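Local coordinates for beta-phenylalanine aminotransferase (Variovorax paradoxus, PDB 4AO9), which catalyses transfer of the amino group of beta-phenylalanine, using pyridoxal-5'-phosphate as cofactor, as a class-III aminotransferase, at residues K287-G290 against S294-A297. Residues are numbered along the deposited sequence; the frame is centred on the assembly and turned at random.
With PLP (pyridoxal-5'-phosphate), chain C.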
ATOM      1  N   LYS A 287      -5.312  -2.295  -9.138  1.00  9.79           N
ATOM      2  CA  LYS A 287      -5.719  -3.697  -9.380  1.00 11.17           C
ATOM      3  C   LYS A 287      -4.859  -4.345 -10.514  1.00 12.02           C
ATOM      4  O   LYS A 287      -3.653  -4.525 -10.331  1.00 14.20           O
ATOM      5  CB  LYS A 287      -7.251  -3.797  -9.480  1.00 11.66           C
ATOM      6  CG  LYS A 287      -7.782  -3.598  -8.028  1.00 13.27           C
ATOM      7  CD  LYS A 287      -9.224  -4.054  -7.873  1.00 14.89           C
ATOM      8  CE  LYS A 287      -9.795  -3.870  -6.459  1.00 14.63           C
ATOM      9  NZ  LYS A 287     -10.570  -2.609  -6.380  1.00 15.76           N
ATOM     10  N   TYR A 288      -5.442  -4.664 -11.661  1.00 11.48           N
ATOM     11  CA  TYR A 288      -4.743  -5.491 -12.663  1.00 11.84           C
ATOM     12  C   TYR A 288      -3.521  -4.858 -13.338  1.00 12.07           C
ATOM     13  O   TYR A 288      -2.728  -5.557 -13.970  1.00 12.39           O
ATOM     14  CB  TYR A 288      -5.728  -5.909 -13.762  1.00 11.40           C
ATOM     15  CG  TYR A 288      -6.044  -4.743 -14.682  1.00 12.32           C
ATOM     16  CD1 TYR A 288      -6.984  -3.781 -14.313  1.00 14.01           C
ATOM     17  CD2 TYR A 288      -5.362  -4.572 -15.894  1.00 12.70           C
ATOM     18  CE1 TYR A 288      -7.247  -2.693 -15.122  1.00 13.84           C
ATOM     19  CE2 TYR A 288      -5.631  -3.482 -16.724  1.00 12.39           C
ATOM     20  CZ  TYR A 288      -6.581  -2.554 -16.325  1.00 13.12           C
ATOM     21  OH  TYR A 288      -6.823  -1.467 -17.123  1.00 12.94           O
ATOM     22  N   ILE A 289      -3.383  -3.539 -13.248  1.00 12.25           N
ATOM     23  CA  ILE A 289      -2.304  -2.853 -13.953  1.00 13.00           C
ATOM     24  C   ILE A 289      -0.913  -3.315 -13.489  1.00 13.24           C
ATOM     25  O   ILE A 289       0.040  -3.273 -14.263  1.00 14.55           O
ATOM     26  CB  ILE A 289      -2.480  -1.302 -13.899  1.00 12.89           C
ATOM     27  CG1 ILE A 289      -3.788  -0.865 -14.583  1.00 15.36           C
ATOM     28  CG2 ILE A 289      -1.292  -0.591 -14.529  1.00 12.63           C
ATOM     29  CD1 ILE A 289      -3.696  -0.681 -16.097  1.00 18.90           C
ATOM     30  N   GLY A 290      -0.804  -3.794 -12.243  1.00 12.57           N
ATOM     31  CA  GLY A 290       0.446  -4.345 -11.735  1.00 12.57           C
ATOM     32  C   GLY A 290       0.681  -5.818 -12.020  1.00 12.59           C
ATOM     33  O   GLY A 290       1.517  -6.440 -11.374  1.00 11.84           O
ATOM     34  N   SER A 294       1.049  -6.241  -6.071  1.00 12.35           N
ATOM     35  CA  SER A 294       0.678  -5.010  -5.355  1.00 12.24           C
ATOM     36  C   SER A 294       0.953  -3.805  -6.238  1.00 11.40           C
ATOM     37  O   SER A 294       2.039  -3.684  -6.818  1.00 11.78           O
ATOM     38  CB  SER A 294       1.502  -4.873  -4.078  1.00 12.67           C
ATOM     39  OG  SER A 294       2.882  -4.735  -4.388  1.00 16.13           O
ATOM     40  N   PHE A 295      -0.031  -2.924  -6.372  1.00 10.15           N
ATOM     41  CA  PHE A 295       0.106  -1.827  -7.326  1.00  9.04           C
ATOM     42  C   PHE A 295      -0.947  -0.753  -7.154  1.00  8.22           C
ATOM     43  O   PHE A 295      -2.101  -1.059  -6.827  1.00  8.85           O
ATOM     44  CB  PHE A 295      -0.025  -2.376  -8.760  1.00  9.49           C
ATOM     45  CG  PHE A 295      -0.015  -1.310  -9.811  1.00 10.24           C
ATOM     46  CD1 PHE A 295       1.193  -0.869 -10.338  1.00 10.97           C
ATOM     47  CD2 PHE A 295      -1.204  -0.737 -10.265  1.00 11.12           C
ATOM     48  CE1 PHE A 295       1.223   0.136 -11.292  1.00 12.93           C
ATOM     49  CE2 PHE A 295      -1.179   0.296 -11.206  1.00 13.28           C
ATOM     50  CZ  PHE A 295       0.037   0.716 -11.721  1.00 13.17           C
ATOM     51  N   GLY A 296      -0.540   0.496  -7.394  1.00  7.14           N
ATOM     52  CA  GLY A 296      -1.464   1.587  -7.708  1.00  6.42           C
ATOM     53  C   GLY A 296      -0.692   2.645  -8.481  1.00  6.42           C
ATOM     54  O   GLY A 296       0.545   2.591  -8.572  1.00  6.96           O
ATOM     55  N   ALA A 297      -1.408   3.596  -9.069  1.00  6.51           N
ATOM     56  CA  ALA A 297      -0.750   4.760  -9.692  1.00  6.36           C
ATOM     57  C   ALA A 297      -1.697   5.935  -9.686  1.00  6.90           C
ATOM     58  O   ALA A 297      -2.909   5.770  -9.723  1.00  6.81           O
ATOM     59  CB  ALA A 297      -0.282   4.460 -11.138  1.00  7.49           C
TER
HETATM   60  N1  PLP C1267     -10.964   2.434  -5.913  1.00  8.34           N
HETATM   61  C2  PLP C1267     -11.695   1.527  -6.560  1.00  8.62           C
HETATM   62  C2A PLP C1267     -12.762   2.049  -7.523  1.00 10.22           C
HETATM   63  C3  PLP C1267     -11.465   0.162  -6.362  1.00 10.24           C
HETATM   64  O3  PLP C1267     -12.161  -0.656  -6.991  1.00 13.15           O
HETATM   65  C4  PLP C1267     -10.473  -0.294  -5.479  1.00 10.83           C
HETATM   66  C4A PLP C1267     -10.164  -1.785  -5.240  1.00 14.84           C
HETATM   67  C5  PLP C1267      -9.754   0.713  -4.795  1.00  8.01           C
HETATM   68  C6  PLP C1267     -10.026   2.059  -5.037  1.00  8.33           C
HETATM   69  C5A PLP C1267      -8.653   0.357  -3.778  1.00  9.58           C
HETATM   70  O4P PLP C1267      -7.547  -0.280  -4.263  1.00  8.23           O
HETATM   71  P   PLP C1267      -6.671  -1.136  -3.217  1.00  9.08           P
HETATM   72  O1P PLP C1267      -7.581  -2.318  -2.707  1.00  9.42           O
HETATM   73  O2P PLP C1267      -6.271  -0.214  -2.011  1.00  9.24           O
HETATM   74  O3P PLP C1267      -5.457  -1.563  -3.973  1.00  9.12           O
HETATM   75  O   HOH W   1      -4.838  -1.571  -6.632  1.00 13.53           O
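Ile-289 and Gly-290 lie against the ring of Phe-295 where the chain turns between the antiparallel neighbours 282-286 and 296-300 of the large mixed sheet, in the fold-type I architecture of class-III aminotransferases. The example illustrates how a cofactor-bearing lysine can be tied to the residue that leads into the next strand without any direct hydrogen bond between the two segments.

The van der Waals contacts centre on the Phe-295 ring. One face receives the peptide joining Ile-289 to Gly-290: Ile-289 C stands over the ring centre, while Gly-290 N is displaced toward the rim, 3.5 Å above the ring plane. With chi1 at 175°, the ring of Phe-295 points opposite its backbone N and lies beneath this peptide. Farther out, Ile-289 CG2 reaches Phe-295 CZ at 3.4 Å, and Ile-289 CB is equally near Phe-295 CE2. At the ring's root, Gly-290 CA comes within 3.6 Å of Phe-295 CB, an approach that its missing side chain permits. Ile-136 of helix 129-139 touches both Ile-289 and Phe-295. Replacing Phe-295 by an alanine is likely to leave the Ile-289–Gly-290 peptide and the Ile-289 methyl CG2 without their aromatic support, opening a gap beneath the turn.

The polar part runs through one water. It accepts from Lys-287 N (2.7 Å) and donates to both Phe-295 O and the cofactor phosphate atom O3P, so three groups share a single bridging molecule. Thr-153 and Gly-152 of the same chain, and Thr-320 of the second subunit, also hydrogen-bond the cofactor.

The covalent part is the lysine arm, extended until it bends at its last torsion (chi4 97°). Its NZ is bonded to PLP C4A, the linkage through which this family's lysine forms the internal aldimine, and makes a weak hydrogen bond to PLP O3 at 2.6 Å, with an N-H...O angle of 123°.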